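Local coordinates for protein minor fimbrium subunit Mfa5 (Porphyromonas gingivalis ATCC 33277, PDB 6TO1) that serves as an accessory tip subunit of the minor fimbriae, surface pili that mediate biofilm formation and adhesion to host cells and other bacteria, at residues V526-K534 with G575-K586; D415-K424 with Y469-I478. All coordinates share one frame; numbering follows the deposited sequence.

Contact 1 (V526-K534 with G575-K586)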
loop_
_atom_site.group_PDB
_atom_site.type_symbol
_atom_site.label_atom_id
_atom_site.label_comp_id
_atom_site.label_asym_id
_atom_site.label_seq_id
_atom_site.Cartn_x
_atom_site.Cartn_y
_atom_site.Cartn_z
ATOM N N VAL A 526 -6.432 -31.800 -3.520
ATOM C CA VAL A 526 -7.489 -32.248 -4.411
ATOM C C VAL A 526 -7.505 -33.775 -4.449
ATOM O O VAL A 526 -6.469 -34.438 -4.301
ATOM C CB VAL A 526 -7.356 -31.700 -5.852
ATOM C CG1 VAL A 526 -7.374 -30.172 -5.866
ATOM C CG2 VAL A 526 -6.116 -32.199 -6.507
ATOM N N LYS A 527 -8.700 -34.314 -4.644
ATOM C CA LYS A 527 -8.903 -35.732 -4.965
ATOM C C LYS A 527 -9.519 -35.856 -6.354
ATOM O O LYS A 527 -10.411 -35.084 -6.727
ATOM C CB LYS A 527 -9.797 -36.396 -3.912
ATOM C CG LYS A 527 -9.187 -36.407 -2.523
ATOM C CD LYS A 527 -10.163 -36.900 -1.437
ATOM C CE LYS A 527 -9.521 -36.752 -0.056
ATOM N NZ LYS A 527 -10.420 -37.112 1.059
ATOM N N LEU A 528 -9.015 -36.817 -7.127
ATOM C CA LEU A 528 -9.521 -37.039 -8.473
ATOM C C LEU A 528 -10.998 -37.424 -8.425
ATOM O O LEU A 528 -11.457 -38.094 -7.497
ATOM C CB LEU A 528 -8.720 -38.150 -9.160
ATOM C CG LEU A 528 -7.475 -37.712 -9.910
ATOM C CD1 LEU A 528 -6.521 -37.074 -8.918
ATOM C CD2 LEU A 528 -6.830 -38.907 -10.549
ATOM N N GLY A 529 -11.746 -36.976 -9.430
ATOM C CA GLY A 529 -13.162 -37.285 -9.514
ATOM C C GLY A 529 -13.507 -38.411 -10.486
ATOM O O GLY A 529 -14.600 -38.976 -10.396
ATOM N N TYR A 530 -12.601 -38.735 -11.410
ATOM C CA TYR A 530 -12.841 -39.746 -12.442
ATOM C C TYR A 530 -11.602 -40.577 -12.726
ATOM O O TYR A 530 -10.504 -40.045 -12.878
ATOM C CB TYR A 530 -13.305 -39.091 -13.773
ATOM C CG TYR A 530 -14.586 -38.323 -13.582
ATOM C CD1 TYR A 530 -15.825 -38.927 -13.762
ATOM C CD2 TYR A 530 -14.560 -37.002 -13.130
ATOM C CE1 TYR A 530 -16.992 -38.234 -13.522
ATOM C CE2 TYR A 530 -15.710 -36.311 -12.895
ATOM C CZ TYR A 530 -16.923 -36.918 -13.092
ATOM O OH TYR A 530 -18.067 -36.207 -12.854
ATOM N N GLY A 531 -11.792 -41.891 -12.864
ATOM C CA GLY A 531 -10.728 -42.783 -13.253
ATOM C C GLY A 531 -11.021 -43.441 -14.593
ATOM O O GLY A 531 -11.985 -43.094 -15.285
ATOM N N VAL A 532 -10.129 -44.359 -14.964
ATOM C CA VAL A 532 -10.271 -45.119 -16.199
ATOM C C VAL A 532 -9.936 -46.576 -15.943
ATOM O O VAL A 532 -9.238 -46.924 -14.992
ATOM C CB VAL A 532 -9.373 -44.592 -17.330
ATOM C CG1 VAL A 532 -9.720 -43.164 -17.680
ATOM C CG2 VAL A 532 -7.895 -44.719 -16.963
ATOM N N ILE A 533 -10.441 -47.441 -16.828
ATOM C CA ILE A 533 -10.058 -48.846 -16.853
ATOM C C ILE A 533 -9.682 -49.176 -18.283
ATOM O O ILE A 533 -10.511 -49.052 -19.192
ATOM C CB ILE A 533 -11.174 -49.766 -16.326
ATOM C CG1 ILE A 533 -11.299 -49.551 -14.820
ATOM C CG2 ILE A 533 -10.871 -51.244 -16.639
ATOM C CD1 ILE A 533 -12.505 -50.200 -14.138
ATOM N N LYS A 534 -8.416 -49.501 -18.490
ATOM C CA LYS A 534 -7.905 -49.857 -19.791
ATOM C C LYS A 534 -7.973 -51.379 -19.922
ATOM O O LYS A 534 -7.696 -52.100 -18.958
ATOM C CB LYS A 534 -6.469 -49.390 -19.951
ATOM C CG LYS A 534 -6.310 -47.886 -19.837
ATOM C CD LYS A 534 -4.910 -47.470 -20.219
ATOM C CE LYS A 534 -4.130 -46.915 -19.030
ATOM N NZ LYS A 534 -2.857 -46.256 -19.497
ATOM N N GLY A 575 -23.447 -40.965 -13.832
ATOM C CA GLY A 575 -22.296 -40.265 -13.325
ATOM C C GLY A 575 -21.058 -40.407 -14.178
ATOM O O GLY A 575 -20.155 -39.568 -14.083
ATOM N N HIS A 576 -20.991 -41.435 -15.008
ATOM C CA HIS A 576 -19.826 -41.629 -15.855
ATOM C C HIS A 576 -19.921 -40.757 -17.093
ATOM O O HIS A 576 -20.999 -40.320 -17.501
ATOM C CB HIS A 576 -19.695 -43.113 -16.172
ATOM C CG HIS A 576 -19.829 -43.970 -14.952
ATOM N ND1 HIS A 576 -19.070 -43.768 -13.822
ATOM C CD2 HIS A 576 -20.665 -44.996 -14.660
ATOM C CE1 HIS A 576 -19.413 -44.645 -12.894
ATOM N NE2 HIS A 576 -20.377 -45.405 -13.380
ATOM N N ILE A 577 -18.756 -40.454 -17.654
ATOM C CA ILE A 577 -18.647 -39.530 -18.769
ATOM C C ILE A 577 -18.011 -40.258 -19.943
ATOM O O ILE A 577 -16.842 -40.660 -19.869
ATOM C CB ILE A 577 -17.822 -38.286 -18.403
ATOM C CG1 ILE A 577 -18.450 -37.537 -17.227
ATOM C CG2 ILE A 577 -17.690 -37.412 -19.614
ATOM C CD1 ILE A 577 -17.506 -36.470 -16.598
ATOM N N VAL A 578 -18.756 -40.380 -21.043
ATOM C CA VAL A 578 -18.228 -41.035 -22.238
ATOM C C VAL A 578 -16.963 -40.301 -22.655
ATOM O O VAL A 578 -16.873 -39.079 -22.482
ATOM C CB VAL A 578 -19.235 -41.063 -23.405
ATOM C CG1 VAL A 578 -20.585 -41.522 -22.930
ATOM C CG2 VAL A 578 -19.312 -39.695 -24.082
ATOM N N PRO A 579 -15.971 -40.988 -23.233
ATOM C CA PRO A 579 -15.978 -42.426 -23.505
ATOM C C PRO A 579 -15.379 -43.322 -22.420
ATOM O O PRO A 579 -15.577 -44.534 -22.465
ATOM C CB PRO A 579 -15.122 -42.525 -24.775
ATOM C CG PRO A 579 -14.124 -41.423 -24.613
ATOM C CD PRO A 579 -14.791 -40.325 -23.812
ATOM N N LYS A 580 -14.675 -42.740 -21.446
ATOM C CA LYS A 580 -13.814 -43.533 -20.586
ATOM C C LYS A 580 -13.777 -43.136 -19.119
ATOM O O LYS A 580 -13.136 -43.850 -18.339
ATOM C CB LYS A 580 -12.378 -43.484 -21.143
ATOM C CG LYS A 580 -11.779 -42.074 -21.152
ATOM C CD LYS A 580 -10.666 -41.947 -22.162
ATOM C CE LYS A 580 -9.449 -41.267 -21.581
ATOM N NZ LYS A 580 -8.476 -40.930 -22.652
ATOM N N TRP A 581 -14.481 -42.080 -18.697
ATOM C CA TRP A 581 -14.274 -41.516 -17.360
ATOM C C TRP A 581 -15.250 -42.100 -16.343
ATOM O O TRP A 581 -16.450 -41.809 -16.356
ATOM C CB TRP A 581 -14.364 -39.988 -17.415
ATOM C CG TRP A 581 -13.463 -39.370 -18.402
ATOM C CD1 TRP A 581 -13.800 -38.864 -19.619
ATOM C CD2 TRP A 581 -12.055 -39.155 -18.261
ATOM N NE1 TRP A 581 -12.691 -38.374 -20.254
ATOM C CE2 TRP A 581 -11.604 -38.547 -19.439
ATOM C CE3 TRP A 581 -11.128 -39.448 -17.258
ATOM C CZ2 TRP A 581 -10.269 -38.198 -19.637
ATOM C CZ3 TRP A 581 -9.795 -39.110 -17.466
ATOM C CH2 TRP A 581 -9.382 -38.494 -18.631
ATOM N N ILE A 582 -14.719 -42.911 -15.435
ATOM C CA ILE A 582 -15.510 -43.600 -14.419
ATOM C C ILE A 582 -15.529 -42.740 -13.165
ATOM O O ILE A 582 -14.479 -42.483 -12.564
ATOM C CB ILE A 582 -14.936 -44.996 -14.123
ATOM C CG1 ILE A 582 -14.860 -45.791 -15.429
ATOM C CG2 ILE A 582 -15.710 -45.662 -13.041
ATOM C CD1 ILE A 582 -14.050 -47.073 -15.328
ATOM N N LYS A 583 -16.723 -42.317 -12.766
ATOM C CA LYS A 583 -16.873 -41.479 -11.586
ATOM C C LYS A 583 -16.394 -42.202 -10.337
ATOM O O LYS A 583 -16.786 -43.342 -10.066
ATOM C CB LYS A 583 -18.335 -41.079 -11.423
ATOM C CG LYS A 583 -18.602 -40.123 -10.253
ATOM C CD LYS A 583 -19.845 -39.282 -10.534
ATOM C CE LYS A 583 -20.024 -38.164 -9.498
ATOM N NZ LYS A 583 -20.991 -37.138 -9.982
ATOM N N LEU A 584 -15.572 -41.509 -9.550
ATOM C CA LEU A 584 -14.934 -42.075 -8.379
ATOM C C LEU A 584 -15.640 -41.635 -7.106
ATOM O O LEU A 584 -16.256 -40.565 -7.059
ATOM C CB LEU A 584 -13.468 -41.649 -8.312
ATOM C CG LEU A 584 -12.572 -42.120 -9.441
ATOM C CD1 LEU A 584 -11.169 -41.567 -9.335
ATOM C CD2 LEU A 584 -12.558 -43.674 -9.487
ATOM N N ASP A 585 -15.537 -42.471 -6.064
ATOM C CA ASP A 585 -16.034 -42.113 -4.738
ATOM C C ASP A 585 -14.888 -41.449 -3.980
ATOM O O ASP A 585 -13.953 -42.125 -3.527
ATOM C CB ASP A 585 -16.553 -43.332 -3.983
ATOM C CG ASP A 585 -16.997 -42.998 -2.565
ATOM O OD1 ASP A 585 -16.949 -41.808 -2.169
ATOM O OD2 ASP A 585 -17.396 -43.940 -1.845
ATOM N N LYS A 586 -14.955 -40.127 -3.843
ATOM C CA LYS A 586 -13.866 -39.389 -3.229
ATOM C C LYS A 586 -13.787 -39.578 -1.727
ATOM O O LYS A 586 -12.767 -39.204 -1.125
ATOM C CB LYS A 586 -14.015 -37.889 -3.525
ATOM C CG LYS A 586 -13.912 -37.527 -4.985
ATOM C CD LYS A 586 -13.921 -36.001 -5.117
ATOM C CE LYS A 586 -13.721 -35.538 -6.538
ATOM N NZ LYS A 586 -13.409 -34.066 -6.565
HETATM O O HOH W 1 -16.315 -38.086 -8.156
HETATM O O HOH W 2 -20.508 -37.241 -13.236
HETATM O O HOH W 3 -12.307 -46.325 -18.616
#
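Gly531 and Ile582 form the hydrogen-bonded antiparallel pair at the heart of the contact: Gly531 N reaches Ile582 O at 2.8 Å, and Ile582 N returns to Gly531 O at 2.7 Å and 171°. Two residues along, past the non-hydrogen-bonded pair Tyr530/Lys583, Leu584 N donates to Gly529 O (2.8 Å). Packing is tight around the two glycines, Gly529 and Gly531. Leu584 sets CG 3.5 Å from Gly531 N, and the extended Lys586 chain lays CE 3.5 Å from Gly529 CA before its NZ makes a weak bond to Lys527 O. Tyr530 and Lys583 share the other face. Leaning beside the backbone N (chi1 -60°), the Tyr530 ring receives Ile577 CD1 over one face, 3.9 Å from its centroid, as a CH-pi contact. The looser, wetter side starts at this phenol. A water joins Tyr530 OH to Gly575 O and, weakly, to the exposed Lys583 NZ; a second links Gly529 O with Leu584 O. Lys580 and Trp581, both facing Ile577, make a classic beta bulge. Ile533 CD1 meets Ile582 CD1 at 3.7 Å, and both isoleucines pack against Tyr594 of strand 592-596 and Ile628 of strand 624-628.

Contact 2 (D415-K424 with Y469-I478)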
loop_
_atom_site.group_PDB
_atom_site.type_symbol
_atom_site.label_atom_id
_atom_site.label_comp_id
_atom_site.label_asym_id
_atom_site.label_seq_id
_atom_site.Cartn_x
_atom_site.Cartn_y
_atom_site.Cartn_z
ATOM N N ASP A 415 6.411 -20.987 -7.928
ATOM C CA ASP A 415 5.303 -21.915 -7.734
ATOM C C ASP A 415 5.698 -23.221 -8.413
ATOM O O ASP A 415 5.792 -23.269 -9.638
ATOM C CB ASP A 415 4.031 -21.323 -8.331
ATOM C CG ASP A 415 2.845 -22.272 -8.306
ATOM O OD1 ASP A 415 2.811 -23.229 -7.518
ATOM O OD2 ASP A 415 1.909 -22.008 -9.086
ATOM N N PHE A 416 6.000 -24.231 -7.607
ATOM C CA PHE A 416 6.410 -25.550 -8.083
ATOM C C PHE A 416 5.159 -26.416 -8.120
ATOM O O PHE A 416 4.585 -26.732 -7.074
ATOM C CB PHE A 416 7.468 -26.159 -7.167
ATOM C CG PHE A 416 8.833 -25.502 -7.261
ATOM C CD1 PHE A 416 9.756 -25.907 -8.206
ATOM C CD2 PHE A 416 9.182 -24.487 -6.381
ATOM C CE1 PHE A 416 11.008 -25.312 -8.273
ATOM C CE2 PHE A 416 10.421 -23.891 -6.452
ATOM C CZ PHE A 416 11.336 -24.314 -7.379
ATOM N N VAL A 417 4.735 -26.802 -9.319
ATOM C CA VAL A 417 3.573 -27.674 -9.449
ATOM C C VAL A 417 3.914 -29.076 -8.969
ATOM O O VAL A 417 5.015 -29.588 -9.202
ATOM C CB VAL A 417 3.065 -27.672 -10.904
ATOM C CG1 VAL A 417 1.881 -28.577 -11.044
ATOM C CG2 VAL A 417 2.711 -26.241 -11.311
ATOM N N ALA A 418 2.974 -29.689 -8.264
ATOM C CA ALA A 418 3.242 -30.914 -7.539
ATOM C C ALA A 418 3.204 -32.135 -8.459
ATOM O O ALA A 418 2.633 -32.094 -9.562
ATOM C CB ALA A 418 2.222 -31.113 -6.421
ATOM N N PRO A 419 3.831 -33.224 -8.025
ATOM C CA PRO A 419 3.814 -34.461 -8.821
ATOM C C PRO A 419 2.394 -34.953 -9.027
ATOM O O PRO A 419 1.552 -34.901 -8.130
ATOM C CB PRO A 419 4.625 -35.456 -7.978
ATOM C CG PRO A 419 5.434 -34.630 -7.062
ATOM C CD PRO A 419 4.648 -33.357 -6.808
ATOM N N GLY A 420 2.140 -35.471 -10.225
ATOM C CA GLY A 420 0.827 -35.947 -10.560
ATOM C C GLY A 420 -0.030 -34.957 -11.307
ATOM O O GLY A 420 -1.084 -35.346 -11.815
ATOM N N PHE A 421 0.391 -33.700 -11.406
ATOM C CA PHE A 421 -0.391 -32.662 -12.070
ATOM C C PHE A 421 0.433 -31.958 -13.131
ATOM O O PHE A 421 1.633 -31.738 -12.969
ATOM C CB PHE A 421 -0.938 -31.687 -11.012
ATOM C CG PHE A 421 -1.804 -32.370 -10.019
ATOM C CD1 PHE A 421 -3.146 -32.591 -10.288
ATOM C CD2 PHE A 421 -1.259 -32.890 -8.861
ATOM C CE1 PHE A 421 -3.930 -33.289 -9.409
ATOM C CE2 PHE A 421 -2.039 -33.589 -7.968
ATOM C CZ PHE A 421 -3.380 -33.779 -8.231
ATOM N N ILE A 422 -0.222 -31.651 -14.244
ATOM C CA ILE A 422 0.406 -30.921 -15.335
ATOM C C ILE A 422 -0.423 -29.689 -15.653
ATOM O O ILE A 422 -1.635 -29.652 -15.421
ATOM C CB ILE A 422 0.565 -31.818 -16.567
ATOM C CG1 ILE A 422 -0.794 -32.277 -17.052
ATOM C CG2 ILE A 422 1.400 -33.055 -16.229
ATOM C CD1 ILE A 422 -0.692 -33.288 -18.207
ATOM N N VAL A 423 0.253 -28.668 -16.147
ATOM C CA VAL A 423 -0.370 -27.393 -16.440
ATOM C C VAL A 423 -0.828 -27.420 -17.886
ATOM O O VAL A 423 -0.040 -27.703 -18.792
ATOM C CB VAL A 423 0.591 -26.222 -16.184
ATOM C CG1 VAL A 423 -0.136 -24.911 -16.451
ATOM C CG2 VAL A 423 1.099 -26.236 -14.760
ATOM N N LYS A 424 -2.106 -27.143 -18.095
ATOM C CA LYS A 424 -2.675 -27.151 -19.435
ATOM C C LYS A 424 -1.867 -26.243 -20.348
ATOM O O LYS A 424 -1.550 -25.108 -19.991
ATOM C CB LYS A 424 -4.133 -26.699 -19.354
ATOM C CG LYS A 424 -4.877 -26.697 -20.691
ATOM C CD LYS A 424 -6.327 -26.302 -20.491
ATOM C CE LYS A 424 -7.114 -26.273 -21.809
ATOM N NZ LYS A 424 -7.175 -27.615 -22.433
ATOM N N TYR A 469 -4.157 -20.570 -13.779
ATOM C CA TYR A 469 -3.795 -21.596 -14.752
ATOM C C TYR A 469 -4.580 -22.857 -14.438
ATOM O O TYR A 469 -4.927 -23.118 -13.285
ATOM C CB TYR A 469 -2.277 -21.886 -14.738
ATOM C CG TYR A 469 -1.695 -22.313 -13.406
ATOM C CD1 TYR A 469 -1.602 -23.655 -13.065
ATOM C CD2 TYR A 469 -1.222 -21.374 -12.477
ATOM C CE1 TYR A 469 -1.069 -24.064 -11.845
ATOM C CE2 TYR A 469 -0.685 -21.788 -11.240
ATOM C CZ TYR A 469 -0.600 -23.125 -10.935
ATOM O OH TYR A 469 -0.065 -23.564 -9.737
ATOM N N ARG A 470 -4.840 -23.653 -15.473
ATOM C CA ARG A 470 -5.533 -24.925 -15.321
ATOM C C ARG A 470 -4.535 -26.069 -15.201
ATOM O O ARG A 470 -3.527 -26.111 -15.919
ATOM C CB ARG A 470 -6.468 -25.186 -16.502
ATOM C CG ARG A 470 -7.338 -26.420 -16.336
ATOM C CD ARG A 470 -8.564 -26.414 -17.259
ATOM N NE ARG A 470 -9.506 -25.373 -16.867
ATOM C CZ ARG A 470 -10.721 -25.223 -17.382
ATOM N NH1 ARG A 470 -11.165 -26.064 -18.315
ATOM N NH2 ARG A 470 -11.497 -24.247 -16.945
ATOM N N ILE A 471 -4.808 -26.970 -14.265
ATOM C CA ILE A 471 -4.029 -28.192 -14.108
ATOM C C ILE A 471 -4.922 -29.392 -14.406
ATOM O O ILE A 471 -6.128 -29.387 -14.140
ATOM C CB ILE A 471 -3.387 -28.380 -12.713
ATOM C CG1 ILE A 471 -4.435 -28.404 -11.616
ATOM C CG2 ILE A 471 -2.334 -27.317 -12.452
ATOM C CD1 ILE A 471 -3.857 -28.670 -10.228
ATOM N N TYR A 472 -4.295 -30.445 -14.913
ATOM C CA TYR A 472 -4.941 -31.733 -15.072
ATOM C C TYR A 472 -4.218 -32.769 -14.225
ATOM O O TYR A 472 -2.989 -32.736 -14.100
ATOM C CB TYR A 472 -4.888 -32.219 -16.524
ATOM C CG TYR A 472 -5.678 -31.424 -17.513
ATOM C CD1 TYR A 472 -7.036 -31.234 -17.356
ATOM C CD2 TYR A 472 -5.059 -30.875 -18.626
ATOM C CE1 TYR A 472 -7.764 -30.509 -18.289
ATOM C CE2 TYR A 472 -5.785 -30.140 -19.561
ATOM C CZ TYR A 472 -7.134 -29.970 -19.383
ATOM O OH TYR A 472 -7.877 -29.248 -20.293
ATOM N N ALA A 473 -4.972 -33.727 -13.702
ATOM C CA ALA A 473 -4.357 -34.917 -13.108
ATOM C C ALA A 473 -3.823 -35.850 -14.200
ATOM O O ALA A 473 -4.492 -36.085 -15.210
ATOM C CB ALA A 473 -5.360 -35.667 -12.244
ATOM N N ASP A 474 -2.604 -36.363 -13.993
ATOM C CA ASP A 474 -1.947 -37.348 -14.868
ATOM C C ASP A 474 -2.207 -38.721 -14.249
ATOM O O ASP A 474 -1.525 -39.140 -13.303
ATOM C CB ASP A 474 -0.464 -37.016 -14.983
ATOM C CG ASP A 474 0.319 -38.005 -15.809
ATOM O OD1 ASP A 474 -0.189 -39.093 -16.131
ATOM O OD2 ASP A 474 1.473 -37.674 -16.121
ATOM N N LEU A 475 -3.252 -39.399 -14.736
ATOM C CA LEU A 475 -3.727 -40.603 -14.056
ATOM C C LEU A 475 -2.664 -41.697 -14.026
ATOM O O LEU A 475 -2.533 -42.417 -13.029
ATOM C CB LEU A 475 -4.996 -41.121 -14.744
ATOM C CG LEU A 475 -6.298 -40.509 -14.229
ATOM C CD1 LEU A 475 -6.363 -39.017 -14.560
ATOM C CD2 LEU A 475 -7.545 -41.214 -14.775
ATOM N N ASP A 476 -1.936 -41.882 -15.129
ATOM C CA ASP A 476 -0.960 -42.971 -15.166
ATOM C C ASP A 476 0.203 -42.694 -14.215
ATOM O O ASP A 476 0.717 -43.610 -13.566
ATOM C CB ASP A 476 -0.430 -43.167 -16.580
ATOM C CG ASP A 476 -1.455 -43.788 -17.528
ATOM O OD1 ASP A 476 -2.315 -44.570 -17.080
ATOM O OD2 ASP A 476 -1.383 -43.485 -18.732
ATOM N N TYR A 477 0.640 -41.437 -14.123
ATOM C CA TYR A 477 1.671 -41.099 -13.145
ATOM C C TYR A 477 1.196 -41.385 -11.724
ATOM O O TYR A 477 1.930 -41.967 -10.910
ATOM C CB TYR A 477 2.085 -39.632 -13.283
ATOM C CG TYR A 477 3.250 -39.301 -12.391
ATOM C CD1 TYR A 477 4.558 -39.366 -12.867
ATOM C CD2 TYR A 477 3.049 -38.962 -11.066
ATOM C CE1 TYR A 477 5.626 -39.079 -12.037
ATOM C CE2 TYR A 477 4.098 -38.690 -10.233
ATOM C CZ TYR A 477 5.380 -38.735 -10.722
ATOM O OH TYR A 477 6.411 -38.455 -9.867
ATOM N N ILE A 478 -0.021 -40.944 -11.390
ATOM C CA ILE A 478 -0.567 -41.174 -10.057
ATOM C C ILE A 478 -0.691 -42.669 -9.792
ATOM O O ILE A 478 -0.372 -43.151 -8.703
ATOM C CB ILE A 478 -1.917 -40.442 -9.905
ATOM C CG1 ILE A 478 -1.675 -38.915 -9.968
ATOM C CG2 ILE A 478 -2.610 -40.822 -8.649
ATOM C CD1 ILE A 478 -2.892 -38.116 -10.142
#
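The Lys424 side chain crosses that of Tyr472 obliquely on its way to the phenol oxygen. Its CB rests 3.5 Å from Arg470 O, the carbonyl that its own backbone N grips, and CG passes Tyr472 CE2 at 3.7 Å. CD touches both Arg470 CD and Tyr472 OH. CE stays near that hydroxyl, and a bend at chi4 (63°) brings NZ into the ring plane, where it donates to Tyr472 OH at 2.8 Å. Glu106 takes the same ammonium in a salt bridge, while Asp104 binds both Tyr472 OH and Arg470. A type II turn from Ala418 to Phe421 carries the chain from strand 408-417, of another sheet, into a short antiparallel ladder, strand 421-423 against strand 469-473, with Ile422 and Tyr472 as the hydrogen-bonded pair. Gly420, at the turn's third position, offers its O to Asp474 N at 2.8 Å. Asp474 N-caps the following helix, its OD1 accepting from Tyr477 N; the Tyr477 ring packs on Pro419 and Gly420. Phe421 CD1 meets Ile471 CD1 at 4.0 Å on the face that also carries Val423 and Ala473. Tyr469 OH donates to Asp415 OD2 (2.6 Å) on its syn lone pair, ring and carboxylate planes 45° apart.

Contacts 1 and 2 follow one another along the chain, their centres 16 Å apart, and they meet directly. Lys534 NZ of contact 1 forms a salt bridge with Asp476 OD1 in the helix of contact 2, at 3.0 Å. Apolar packing adds to it: Val526 CG2 lies 3.6 Å from Phe421 CZ, and Leu528 CG lies 3.8 Å from Ala473 CB. The polypeptide just before strand 110-119 serves both, since Asn109 bonds to Gly529 and Tyr530 while Asp104 and Glu106 hold the polar ends of contact 2. Neither contact contains a residue of the magnesium site (Ser135, Ser137, Thr207), which belongs to the von Willebrand factor type A domain, or of the calcium site.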